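Local atomic coordinates of beta-ketoacyl-[acyl-carrier-protein] synthase FabY (Pseudomonas aeruginosa, PDB entry 4CW4), a protein that condenses acetyl-CoA with malonyl-ACP to form 3-oxobutanoyl-ACP, the primer that starts fatty acid biosynthesis. Residues A[280-285]-A[290-295]; A[476-479]-A[484-487]; A[57-62]-A[589-594]; A[45-50]-A[76-81]; A[373-378]-A[561-566]. All blocks are in the same frame, centred on the assembly; numbering follows the deposited sequence.

Interaction 1. Residues A[280-285]-A[290-295]; sequences GSITGA and LYNLQK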
# COMPACT_ATOMS: atom_id res chain seq x y z
N GLY A 280 2.99 -0.84 -9.42
CA GLY A 280 2.40 -0.15 -8.30
C GLY A 280 1.62 -1.13 -7.45
O GLY A 280 1.28 -2.21 -7.92
N SER A 281 1.34 -0.75 -6.21
CA SER A 281 0.56 -1.57 -5.30
C SER A 281 -0.43 -0.66 -4.62
O SER A 281 -0.05 0.19 -3.83
CB SER A 281 1.46 -2.23 -4.25
OG SER A 281 2.49 -3.02 -4.83
N ILE A 282 -1.72 -0.86 -4.93
CA ILE A 282 -2.77 0.02 -4.47
C ILE A 282 -3.58 -0.66 -3.40
O ILE A 282 -4.02 -1.78 -3.59
CB ILE A 282 -3.67 0.47 -5.62
CG1 ILE A 282 -2.80 0.91 -6.79
CG2 ILE A 282 -4.59 1.60 -5.16
CD1 ILE A 282 -3.54 1.46 -7.96
N THR A 283 -3.73 -0.03 -2.24
CA THR A 283 -4.58 -0.57 -1.19
C THR A 283 -5.84 0.25 -0.93
O THR A 283 -5.88 1.47 -1.09
CB THR A 283 -3.81 -0.77 0.13
OG1 THR A 283 -3.15 0.44 0.50
CG2 THR A 283 -2.77 -1.84 -0.03
N GLY A 284 -6.87 -0.49 -0.54
CA GLY A 284 -8.18 0.03 -0.19
C GLY A 284 -8.85 -0.96 0.75
O GLY A 284 -9.99 -1.36 0.53
N ALA A 285 -8.10 -1.40 1.75
CA ALA A 285 -8.60 -2.38 2.69
C ALA A 285 -9.17 -3.61 1.96
O ALA A 285 -8.53 -4.14 1.04
CB ALA A 285 -9.61 -1.74 3.65
N LEU A 290 -9.91 -4.57 -6.42
CA LEU A 290 -10.62 -3.71 -7.35
C LEU A 290 -9.90 -2.37 -7.52
O LEU A 290 -9.96 -1.78 -8.58
CB LEU A 290 -12.08 -3.52 -6.92
CG LEU A 290 -13.00 -4.74 -7.06
CD1 LEU A 290 -14.43 -4.39 -6.66
CD2 LEU A 290 -12.97 -5.27 -8.47
N TYR A 291 -9.22 -1.88 -6.48
CA TYR A 291 -8.41 -0.69 -6.64
C TYR A 291 -7.24 -0.91 -7.62
O TYR A 291 -6.97 -0.07 -8.49
CB TYR A 291 -7.87 -0.22 -5.28
CG TYR A 291 -8.87 0.43 -4.33
CD1 TYR A 291 -10.15 -0.06 -4.15
CD2 TYR A 291 -8.51 1.52 -3.58
CE1 TYR A 291 -11.04 0.54 -3.27
CE2 TYR A 291 -9.38 2.12 -2.69
CZ TYR A 291 -10.65 1.62 -2.55
OH TYR A 291 -11.54 2.20 -1.67
N ASN A 292 -6.58 -2.05 -7.51
CA ASN A 292 -5.55 -2.41 -8.48
C ASN A 292 -6.18 -2.57 -9.88
O ASN A 292 -5.59 -2.18 -10.89
CB ASN A 292 -4.85 -3.72 -8.07
CG ASN A 292 -3.79 -3.53 -7.02
OD1 ASN A 292 -3.16 -2.47 -6.92
ND2 ASN A 292 -3.55 -4.57 -6.24
N LEU A 293 -7.37 -3.14 -9.94
CA LEU A 293 -8.03 -3.39 -11.22
C LEU A 293 -8.43 -2.06 -11.88
O LEU A 293 -8.33 -1.93 -13.10
CB LEU A 293 -9.23 -4.31 -11.06
CG LEU A 293 -9.93 -4.80 -12.33
CD1 LEU A 293 -8.98 -5.60 -13.18
CD2 LEU A 293 -11.16 -5.64 -12.00
N GLN A 294 -8.82 -1.06 -11.09
CA GLN A 294 -9.15 0.24 -11.64
C GLN A 294 -7.92 0.82 -12.36
O GLN A 294 -8.02 1.37 -13.48
CB GLN A 294 -9.64 1.20 -10.57
CG GLN A 294 -10.20 2.50 -11.18
CD GLN A 294 -10.56 3.52 -10.13
OE1 GLN A 294 -9.67 4.07 -9.46
NE2 GLN A 294 -11.86 3.79 -9.96
N LYS A 295 -6.78 0.75 -11.69
CA LYS A 295 -5.54 1.19 -12.30
C LYS A 295 -5.24 0.41 -13.59
O LYS A 295 -4.85 0.99 -14.61
CB LYS A 295 -4.40 1.08 -11.29
CG LYS A 295 -3.04 1.53 -11.77
CD LYS A 295 -2.88 3.03 -11.73
CE LYS A 295 -1.57 3.42 -12.39
NZ LYS A 295 -1.32 4.87 -12.36
O HOH W 1 -2.37 -4.02 -3.31
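Ile282 of strand 280-283 and Asn292 of helix 290-295 are the residues of closest backbone approach, with CA atoms 5.5 Å apart. The two axes come within 7.3 Å of each other. They run at 133°, so the helix turns back across the strand it follows. In this thiolase-like fold the turn between them carries Cys286, the inferred active-site cysteine. Asn292 pairs with the strand backbone. Its OD1 accepts from Ile282 N at 2.9 Å, with the donor tilted slightly from the carbonyl plane. A water receives a hydrogen bond from Asn292 ND2 and gives one to Ile282 O, so one amide reaches both backbone groups of Ile282. The side chain of Ile282 branches between two helix residues. Its CG2 lies anti to the backbone N and meets Tyr291 CB at 3.8 Å, near the edge of the ring. CG1 is turned the other way (chi1 -46°) and carries CD1 to Lys295 CB, a tight contact of 3.5 Å. Gly284 CA lies over one face of the Tyr291 ring, 3.7 Å from its centroid, in a CH-pi contact. The site where a CB would stand on Gly284 is filled by this ring. Lys295 sends NZ on to Gln294 of the second subunit, and residues 281-283 pair with a strand of that subunit in an antiparallel ladder. The contact is buried, and the amide and the water give the N and O of Ile282 polar partners while its hydrocarbon branches pack against the same helix.

Interaction 2. Residues A[476-479]-A[484-487]; sequences GHSL and ADQL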
# COMPACT_ATOMS: atom_id res chain seq x y z
N GLY A 476 -13.72 -17.97 2.61
CA GLY A 476 -13.47 -16.94 3.59
C GLY A 476 -13.03 -15.64 2.94
O GLY A 476 -13.20 -15.45 1.73
N HIS A 477 -12.50 -14.75 3.76
CA HIS A 477 -12.17 -13.39 3.40
C HIS A 477 -10.66 -13.22 3.34
O HIS A 477 -9.99 -13.16 4.37
CB HIS A 477 -12.76 -12.48 4.47
CG HIS A 477 -12.76 -11.03 4.10
ND1 HIS A 477 -11.94 -10.53 3.12
CD2 HIS A 477 -13.48 -9.99 4.56
CE1 HIS A 477 -12.17 -9.24 2.97
NE2 HIS A 477 -13.10 -8.88 3.84
N SER A 478 -10.11 -13.16 2.13
CA SER A 478 -8.66 -13.08 1.93
C SER A 478 -8.13 -11.65 1.85
O SER A 478 -7.03 -11.41 1.38
CB SER A 478 -8.25 -13.86 0.68
OG SER A 478 -8.91 -13.30 -0.45
N LEU A 479 -8.91 -10.71 2.37
CA LEU A 479 -8.42 -9.35 2.64
C LEU A 479 -8.10 -8.67 1.30
O LEU A 479 -9.02 -8.46 0.52
CB LEU A 479 -7.24 -9.37 3.62
CG LEU A 479 -7.50 -10.03 4.98
CD1 LEU A 479 -6.33 -9.79 5.92
CD2 LEU A 479 -8.81 -9.58 5.63
N ALA A 484 -10.54 -10.41 -5.89
CA ALA A 484 -10.00 -11.29 -6.92
C ALA A 484 -10.64 -12.69 -6.81
O ALA A 484 -10.97 -13.29 -7.81
CB ALA A 484 -8.48 -11.38 -6.84
N ASP A 485 -10.80 -13.21 -5.60
CA ASP A 485 -11.55 -14.46 -5.42
C ASP A 485 -12.94 -14.33 -6.06
O ASP A 485 -13.45 -15.27 -6.68
CB ASP A 485 -11.73 -14.80 -3.93
CG ASP A 485 -10.43 -15.18 -3.23
OD1 ASP A 485 -9.48 -15.66 -3.88
OD2 ASP A 485 -10.40 -15.03 -1.98
N GLN A 486 -13.58 -13.18 -5.86
CA GLN A 486 -14.89 -12.92 -6.48
C GLN A 486 -14.82 -12.93 -8.01
O GLN A 486 -15.60 -13.61 -8.67
CB GLN A 486 -15.47 -11.58 -5.99
CG GLN A 486 -15.80 -11.52 -4.50
CD GLN A 486 -16.16 -10.10 -4.07
OE1 GLN A 486 -15.31 -9.22 -3.98
NE2 GLN A 486 -17.41 -9.86 -3.84
N LEU A 487 -13.91 -12.14 -8.57
CA LEU A 487 -13.78 -12.04 -10.02
C LEU A 487 -13.52 -13.40 -10.65
O LEU A 487 -14.15 -13.77 -11.62
CB LEU A 487 -12.65 -11.05 -10.40
CG LEU A 487 -12.37 -10.95 -11.92
CD1 LEU A 487 -13.63 -10.65 -12.68
CD2 LEU A 487 -11.29 -9.90 -12.25
O HOH W 2 -12.15 -13.82 -0.11
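Ser478 and Asp485 join the loop after helix 472-475 to helix 482-496, in the C-terminal half of the ketosynthase fold. The loop carries His477, a predicted active-site residue. Gly476, just before the histidine, leaves helix 472-475 with positive phi. One direct hydrogen bond crosses the contact. Ser478 OG donates to Asp485 OD2 at 2.7 Å and comes from above the carboxylate plane, 46° out of it. The serine hydroxyl sits between the backbone N and the carbonyl carbon (chi1 60°), which turns OG toward the helix. Asp485 CG lies anti to its own carbonyl carbon, and the carboxylate reaches back to the loop. A water adds a second route between the same partners. It donates to Asp485 OD2 at 2.8 Å and to Gly476 O at 2.7 Å. It also accepts from Ser478 N at 3.1 Å. OD2 thus receives both the hydroxyl and the water, and the water ties down the backbone on both sides of His477. The other carboxylate oxygen, OD1, is held by Ser366, Gln368 and Asn19. Asp485 is buried, and these several donors probably favour its charged form. Beyond the loop, the His477 side chain touches Cys286, the inferred active-site cysteine, and its ring meets that of Phe361. Asp485 does not touch the histidine but holds its neighbours, a second-shell arrangement. Leu479 CD2 lies over one face of the imidazole, toward its rim. The ND1 atom of that ring accepts from Leu479 N at 3.1 Å, with the donor 31° out of the ring plane.

Interaction 3. Residues A[57-62]-A[589-594]; sequences VKAEGG and ALQGDL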
# COMPACT_ATOMS: atom_id res chain seq x y z
N VAL A 57 -2.54 -38.71 -3.63
CA VAL A 57 -2.17 -39.68 -4.64
C VAL A 57 -0.89 -39.22 -5.30
O VAL A 57 -0.57 -38.04 -5.28
CB VAL A 57 -3.26 -39.91 -5.73
CG1 VAL A 57 -4.58 -40.35 -5.09
CG2 VAL A 57 -3.45 -38.70 -6.58
N LYS A 58 -0.17 -40.16 -5.88
CA LYS A 58 1.06 -39.87 -6.58
C LYS A 58 0.78 -39.87 -8.07
O LYS A 58 0.23 -40.84 -8.60
CB LYS A 58 2.12 -40.92 -6.22
CG LYS A 58 3.49 -40.72 -6.85
CD LYS A 58 4.41 -41.86 -6.41
CE LYS A 58 5.84 -41.71 -6.89
NZ LYS A 58 6.52 -40.50 -6.33
N ALA A 59 1.14 -38.78 -8.75
CA ALA A 59 1.01 -38.70 -10.19
C ALA A 59 2.19 -39.43 -10.84
O ALA A 59 3.33 -38.96 -10.79
CB ALA A 59 0.96 -37.25 -10.64
N GLU A 60 1.91 -40.59 -11.43
CA GLU A 60 2.95 -41.43 -12.03
C GLU A 60 2.62 -41.71 -13.48
O GLU A 60 1.74 -42.51 -13.76
CB GLU A 60 3.08 -42.77 -11.30
CG GLU A 60 4.27 -43.63 -11.75
CD GLU A 60 5.59 -43.02 -11.33
OE1 GLU A 60 5.74 -42.72 -10.12
OE2 GLU A 60 6.45 -42.82 -12.19
N GLY A 61 3.35 -41.05 -14.38
CA GLY A 61 3.22 -41.28 -15.81
C GLY A 61 1.80 -41.12 -16.31
O GLY A 61 1.30 -41.97 -17.04
N GLY A 62 1.15 -40.03 -15.91
CA GLY A 62 -0.19 -39.75 -16.36
C GLY A 62 -1.26 -40.52 -15.60
O GLY A 62 -2.45 -40.27 -15.77
N ALA A 589 -0.26 -29.30 -15.02
CA ALA A 589 -0.57 -28.81 -13.68
C ALA A 589 -1.35 -29.85 -12.89
O ALA A 589 -1.14 -30.00 -11.68
CB ALA A 589 -1.31 -27.48 -13.76
N LEU A 590 -2.22 -30.59 -13.57
CA LEU A 590 -3.01 -31.63 -12.93
C LEU A 590 -2.08 -32.70 -12.37
O LEU A 590 -2.37 -33.29 -11.33
CB LEU A 590 -4.00 -32.26 -13.92
CG LEU A 590 -5.23 -31.39 -14.19
CD1 LEU A 590 -6.00 -31.87 -15.43
CD2 LEU A 590 -6.14 -31.37 -12.96
N GLN A 591 -0.96 -32.91 -13.06
CA GLN A 591 0.01 -33.91 -12.67
C GLN A 591 1.01 -33.40 -11.63
O GLN A 591 1.89 -34.13 -11.19
CB GLN A 591 0.77 -34.40 -13.91
CG GLN A 591 -0.06 -35.28 -14.83
CD GLN A 591 -0.05 -36.72 -14.40
OE1 GLN A 591 0.97 -37.41 -14.50
NE2 GLN A 591 -1.19 -37.20 -13.90
N GLY A 592 0.85 -32.14 -11.23
CA GLY A 592 1.76 -31.53 -10.27
C GLY A 592 3.00 -30.93 -10.89
O GLY A 592 3.95 -30.56 -10.19
N ASP A 593 3.00 -30.79 -12.21
CA ASP A 593 4.14 -30.26 -12.94
C ASP A 593 3.88 -28.79 -13.24
O ASP A 593 3.35 -28.45 -14.29
CB ASP A 593 4.30 -31.08 -14.22
CG ASP A 593 5.52 -30.69 -15.04
OD1 ASP A 593 6.34 -29.87 -14.61
OD2 ASP A 593 5.66 -31.27 -16.15
N LEU A 594 4.21 -27.93 -12.29
CA LEU A 594 3.78 -26.52 -12.30
C LEU A 594 4.85 -25.58 -12.86
O LEU A 594 4.53 -24.45 -13.27
CB LEU A 594 3.39 -26.09 -10.88
CG LEU A 594 2.15 -26.80 -10.32
CD1 LEU A 594 1.97 -26.44 -8.83
CD2 LEU A 594 0.92 -26.42 -11.13
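Gln591 meets Ala59 and Gly62 across a surface contact between the hairpin that begins with strand 58-60 and the end of helix 565-590. Ala59 and Gln591 are the closest pair along the backbone, with CA atoms 5.5 Å apart. The CB of Gln591 does not head straight for the hairpin. CG is placed anti to the carbonyl carbon, and a bend at chi2 (-85°) then brings the amide round to the strand end. This holds for one of two modelled conformers, so the side-chain contacts are probably only partly occupied. In it, CD stands 3.6 Å from Gly62 CA. OE1 accepts a hydrogen bond from Gly62 N at 3.0 Å, doubtful for the same reason. That bond is bent, with an angle of 131° at the hydrogen, and the donor stands 41° out of the carbonyl plane. OE1 is also 3.9 Å from the CB of Ala59. NE2 lies alongside Gly62, 3.7 Å from its CA.

The backbone here closes the long helix with a Schellman motif. Gly592 takes positive phi, and its N bonds back to Ala589 O. On the other side, Gly61 and Gly62 also have positive phi and make the turn between strands 58-60 and 63-65 of a small antiparallel sheet. The carbonyl of Gln591 faces the hairpin as well, and Ala59 CB packs against its O at 3.3 Å. Tyr64 on the next strand touches the Gln591 side chain, and Val52 of helix 40-53 lies against Ala59.

Interaction 4. Residues A[45-50]-A[76-81]; sequences ETLAGL and DIERRY. With SO4 (sulfate ion), chain B.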
# COMPACT_ATOMS: atom_id res chain seq x y z
N GLU A 45 -11.94 -34.84 -12.71
CA GLU A 45 -10.69 -34.21 -13.11
C GLU A 45 -10.20 -33.24 -12.03
O GLU A 45 -9.03 -33.24 -11.65
CB GLU A 45 -10.88 -33.44 -14.42
CG GLU A 45 -9.58 -32.84 -14.93
CD GLU A 45 -9.78 -32.01 -16.17
OE1 GLU A 45 -10.55 -31.02 -16.13
OE2 GLU A 45 -9.16 -32.37 -17.20
N THR A 46 -11.09 -32.39 -11.53
CA THR A 46 -10.71 -31.45 -10.48
C THR A 46 -10.30 -32.17 -9.20
O THR A 46 -9.32 -31.79 -8.58
CB THR A 46 -11.85 -30.47 -10.21
OG1 THR A 46 -12.00 -29.63 -11.36
CG2 THR A 46 -11.55 -29.60 -9.00
N LEU A 47 -11.06 -33.19 -8.81
CA LEU A 47 -10.69 -34.00 -7.64
C LEU A 47 -9.34 -34.68 -7.78
O LEU A 47 -8.55 -34.69 -6.84
CB LEU A 47 -11.78 -35.03 -7.31
CG LEU A 47 -13.12 -34.50 -6.79
CD1 LEU A 47 -14.12 -35.65 -6.55
CD2 LEU A 47 -12.97 -33.66 -5.55
N ALA A 48 -9.06 -35.24 -8.96
CA ALA A 48 -7.75 -35.81 -9.19
C ALA A 48 -6.65 -34.77 -9.03
O ALA A 48 -5.62 -35.02 -8.40
CB ALA A 48 -7.69 -36.44 -10.57
N GLY A 49 -6.85 -33.58 -9.58
CA GLY A 49 -5.88 -32.51 -9.44
C GLY A 49 -5.66 -32.08 -7.99
O GLY A 49 -4.52 -31.86 -7.57
N LEU A 50 -6.75 -31.98 -7.24
CA LEU A 50 -6.65 -31.68 -5.81
C LEU A 50 -5.91 -32.80 -5.08
O LEU A 50 -5.07 -32.53 -4.24
CB LEU A 50 -8.05 -31.51 -5.19
CG LEU A 50 -8.67 -30.14 -5.44
CD1 LEU A 50 -10.16 -30.14 -5.12
CD2 LEU A 50 -7.95 -29.09 -4.60
N ASP A 76 -12.02 -43.77 -9.47
CA ASP A 76 -11.59 -44.42 -8.24
C ASP A 76 -11.16 -43.37 -7.23
O ASP A 76 -11.38 -43.53 -6.04
CB ASP A 76 -10.43 -45.38 -8.50
CG ASP A 76 -10.78 -46.49 -9.49
OD1 ASP A 76 -11.96 -46.93 -9.55
OD2 ASP A 76 -9.86 -46.94 -10.19
N ILE A 77 -10.56 -42.28 -7.70
CA ILE A 77 -10.10 -41.23 -6.79
C ILE A 77 -11.29 -40.57 -6.11
O ILE A 77 -11.24 -40.30 -4.93
CB ILE A 77 -9.23 -40.19 -7.51
CG1 ILE A 77 -7.87 -40.82 -7.82
CG2 ILE A 77 -9.07 -38.91 -6.66
CD1 ILE A 77 -6.94 -39.96 -8.64
N GLU A 78 -12.35 -40.31 -6.86
CA GLU A 78 -13.54 -39.71 -6.27
C GLU A 78 -14.12 -40.61 -5.19
O GLU A 78 -14.42 -40.16 -4.11
CB GLU A 78 -14.59 -39.41 -7.32
CG GLU A 78 -15.87 -38.85 -6.75
CD GLU A 78 -16.93 -38.62 -7.81
OE1 GLU A 78 -17.05 -39.44 -8.75
OE2 GLU A 78 -17.65 -37.64 -7.69
N ARG A 79 -14.28 -41.90 -5.50
CA ARG A 79 -14.79 -42.84 -4.52
C ARG A 79 -13.92 -42.85 -3.26
O ARG A 79 -14.43 -42.75 -2.14
CB ARG A 79 -14.85 -44.24 -5.13
CG ARG A 79 -14.90 -45.38 -4.12
CD ARG A 79 -14.55 -46.69 -4.78
NE ARG A 79 -13.43 -47.33 -4.10
CZ ARG A 79 -12.15 -47.21 -4.45
NH1 ARG A 79 -11.79 -46.47 -5.49
NH2 ARG A 79 -11.22 -47.85 -3.75
N ARG A 80 -12.62 -42.98 -3.46
CA ARG A 80 -11.69 -43.23 -2.37
C ARG A 80 -11.30 -41.99 -1.56
O ARG A 80 -11.10 -42.08 -0.35
CB ARG A 80 -10.43 -43.86 -2.96
CG ARG A 80 -9.47 -44.44 -1.95
CD ARG A 80 -8.56 -45.43 -2.65
NE ARG A 80 -7.48 -45.91 -1.79
CZ ARG A 80 -6.84 -47.06 -1.97
NH1 ARG A 80 -7.16 -47.87 -2.97
NH2 ARG A 80 -5.87 -47.41 -1.13
N TYR A 81 -11.21 -40.84 -2.23
CA TYR A 81 -10.62 -39.65 -1.60
C TYR A 81 -11.55 -38.45 -1.49
O TYR A 81 -11.18 -37.48 -0.84
CB TYR A 81 -9.36 -39.21 -2.36
CG TYR A 81 -8.27 -40.26 -2.43
CD1 TYR A 81 -7.35 -40.40 -1.40
CD2 TYR A 81 -8.17 -41.10 -3.52
CE1 TYR A 81 -6.35 -41.37 -1.46
CE2 TYR A 81 -7.19 -42.06 -3.59
CZ TYR A 81 -6.29 -42.20 -2.56
OH TYR A 81 -5.31 -43.16 -2.63
S SO4 B . -4.91 -44.23 0.77
O1 SO4 B . -4.68 -45.59 1.22
O2 SO4 B . -3.98 -43.91 -0.31
O3 SO4 B . -6.29 -44.10 0.28
O4 SO4 B . -4.69 -43.30 1.88
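Leu47 and Ala48 of helix 40-53 face Ile77 and Glu78 of helix 74-87. The two short axes approach to 9.1 Å and run at 62° to each other. Leu47 has CG beside its backbone N (chi1 -68°), and CD1 extends to the stem of Glu78, meeting CG at 3.7 Å. Glu78 stays extended, so its methylene groups lie against the leucine while its carboxylate passes on to Arg43 and Gln44, both of helix 40-53. Ile77 directs CG1 away from its carbonyl carbon and brings CD1 to Ala48 CB at 4.1 Å. On another side of helix 74-87, Arg80 and Tyr81 hold a sulfate ion, probably from the crystallisation liquor. The Arg80 chain is straight from CG to NE. NE donates to sulfate O3 at 3.0 Å and NH2 donates to sulfate O1 at 3.2 Å, both nearly straight. Tyr81 OH donates to sulfate O2 at 2.8 Å. Arg84 and the backbone N of Glu67 add further bonds. The helices thus meet through hydrocarbon reinforced by the Glu78-Arg43 salt bridge, while the anion is gripped by donors well apart from that interface.

Interaction 5. Residues A[373-378]-A[561-566]; sequences MDDELA and KRHGQA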
# COMPACT_ATOMS: atom_id res chain seq x y z
N MET A 373 -5.19 -7.84 -21.54
CA MET A 373 -4.59 -7.21 -22.71
C MET A 373 -5.60 -6.28 -23.33
O MET A 373 -6.79 -6.48 -23.18
CB MET A 373 -4.22 -8.25 -23.76
CG MET A 373 -3.08 -9.14 -23.41
SD MET A 373 -2.71 -10.30 -24.74
CE MET A 373 -1.27 -11.10 -24.00
N ASP A 374 -5.12 -5.27 -24.05
CA ASP A 374 -6.03 -4.54 -24.91
C ASP A 374 -6.55 -5.45 -26.03
O ASP A 374 -5.92 -6.44 -26.41
CB ASP A 374 -5.38 -3.29 -25.49
CG ASP A 374 -4.30 -3.58 -26.50
OD1 ASP A 374 -4.60 -3.72 -27.72
OD2 ASP A 374 -3.13 -3.64 -26.07
N ASP A 375 -7.71 -5.11 -26.55
CA ASP A 375 -8.38 -5.93 -27.53
C ASP A 375 -7.59 -6.13 -28.82
O ASP A 375 -7.66 -7.19 -29.42
CB ASP A 375 -9.78 -5.38 -27.86
CG ASP A 375 -9.75 -3.97 -28.42
OD1 ASP A 375 -9.30 -3.05 -27.72
OD2 ASP A 375 -10.27 -3.75 -29.54
N GLU A 376 -6.87 -5.11 -29.24
CA GLU A 376 -6.12 -5.21 -30.48
C GLU A 376 -4.97 -6.20 -30.35
O GLU A 376 -4.75 -7.03 -31.23
CB GLU A 376 -5.63 -3.82 -30.87
CG GLU A 376 -4.94 -3.74 -32.21
CD GLU A 376 -4.66 -2.31 -32.59
OE1 GLU A 376 -3.68 -1.73 -32.06
OE2 GLU A 376 -5.42 -1.76 -33.40
N LEU A 377 -4.23 -6.12 -29.24
CA LEU A 377 -3.14 -7.05 -29.01
C LEU A 377 -3.68 -8.48 -28.84
O LEU A 377 -3.09 -9.44 -29.34
CB LEU A 377 -2.34 -6.63 -27.76
CG LEU A 377 -1.15 -7.53 -27.44
CD1 LEU A 377 -0.09 -7.47 -28.54
CD2 LEU A 377 -0.56 -7.19 -26.08
N ALA A 378 -4.78 -8.64 -28.11
CA ALA A 378 -5.39 -9.96 -27.93
C ALA A 378 -5.73 -10.57 -29.30
O ALA A 378 -5.45 -11.73 -29.56
CB ALA A 378 -6.62 -9.87 -27.06
N LYS A 561 -17.45 -6.62 -33.82
CA LYS A 561 -18.02 -5.37 -34.33
C LYS A 561 -16.92 -4.37 -34.66
O LYS A 561 -16.95 -3.74 -35.72
CB LYS A 561 -19.00 -4.79 -33.32
CG LYS A 561 -19.64 -3.46 -33.72
CD LYS A 561 -20.47 -3.59 -34.97
CE LYS A 561 -21.33 -2.34 -35.16
NZ LYS A 561 -21.81 -2.24 -36.56
N ARG A 562 -15.95 -4.22 -33.77
CA ARG A 562 -14.88 -3.26 -33.98
C ARG A 562 -13.93 -3.68 -35.10
O ARG A 562 -13.59 -2.86 -35.94
CB ARG A 562 -14.08 -3.03 -32.70
CG ARG A 562 -12.82 -2.20 -32.90
CD ARG A 562 -12.13 -1.90 -31.55
NE ARG A 562 -12.80 -0.81 -30.85
CZ ARG A 562 -12.49 -0.40 -29.63
NH1 ARG A 562 -11.55 -1.03 -28.94
NH2 ARG A 562 -13.13 0.63 -29.10
N HIS A 563 -13.53 -4.95 -35.12
CA HIS A 563 -12.42 -5.36 -35.98
C HIS A 563 -12.83 -6.01 -37.29
O HIS A 563 -12.01 -6.09 -38.20
CB HIS A 563 -11.48 -6.29 -35.19
CG HIS A 563 -10.85 -5.62 -34.02
ND1 HIS A 563 -9.81 -4.72 -34.15
CD2 HIS A 563 -11.11 -5.71 -32.69
CE1 HIS A 563 -9.46 -4.30 -32.95
NE2 HIS A 563 -10.23 -4.88 -32.05
N GLY A 564 -14.07 -6.47 -37.38
CA GLY A 564 -14.61 -7.04 -38.62
C GLY A 564 -14.42 -8.54 -38.76
O GLY A 564 -13.60 -9.15 -38.07
N GLN A 565 -15.16 -9.14 -39.68
CA GLN A 565 -15.18 -10.60 -39.77
C GLN A 565 -13.87 -11.22 -40.27
O GLN A 565 -13.50 -12.30 -39.83
CB GLN A 565 -16.40 -11.10 -40.58
CG GLN A 565 -16.62 -10.47 -41.95
CD GLN A 565 -17.83 -11.06 -42.66
OE1 GLN A 565 -18.64 -11.76 -42.03
NE2 GLN A 565 -17.97 -10.81 -43.98
N ALA A 566 -13.15 -10.56 -41.17
CA ALA A 566 -11.88 -11.14 -41.64
C ALA A 566 -10.83 -11.20 -40.53
O ALA A 566 -10.15 -12.22 -40.34
CB ALA A 566 -11.33 -10.40 -42.82
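Asp375 OD2 takes two hydrogen bonds from the end of helix 552-563. His563 NE2 donates at 2.8 Å on the anti side of the carboxylate. Arg562 NH1 donates at 3.1 Å on the syn side, as part of a salt bridge. The two donors reach OD2 from opposite faces of the carboxylate plane. Both bonds lie close to the planes of their own donor groups. Asp375 CG sits between the backbone N and the carbonyl carbon (chi1 60°), which points the carboxylate at the helix end. A bend at chi3 (-79°) swings the Arg562 guanidinium round to it. Arg562 CG lies 3.8 Å above the centre of the His563 ring, so the two donors also pack on each other. Asp375 OD1 is held by Leu9 N, while Arg562 NE pairs with Asp636 of the second subunit. Asp374 caps the helix that follows it, its OD1 accepting from Leu377 N at 2.9 Å. Packing between the two segments is light: Glu376 CB is 4.4 Å from His563 CE1. Met637 of the second subunit also packs on Asp375 and Arg562. The contact ties the junction of strand 366-374 and helix 375-381 to the end of helix 552-563, just before Gly564 turns the chain into helix 565-590.

In the fold
Interactions 1 and 2 lie in the core near the inferred and predicted active-site residues and touch through Leu293 and Leu487. Both use buried polar groups and a water, but interaction 1 adds much more apolar packing. Interactions 3 and 4 sit together, their centres about 12 Å apart. Helix 40-53 leads into strand 58-60, and Val57 packs on Tyr81. Of this pair, interaction 4 is buried and largely apolar between its helices, whereas interaction 3 is a surface contact with a single bent bond. Interaction 5 is partly buried and is the one with a salt bridge between its segments. Its segment 561-566 runs into helix 565-590, whose far end is used by interaction 3. Interactions 1 and 5 both reach the second subunit.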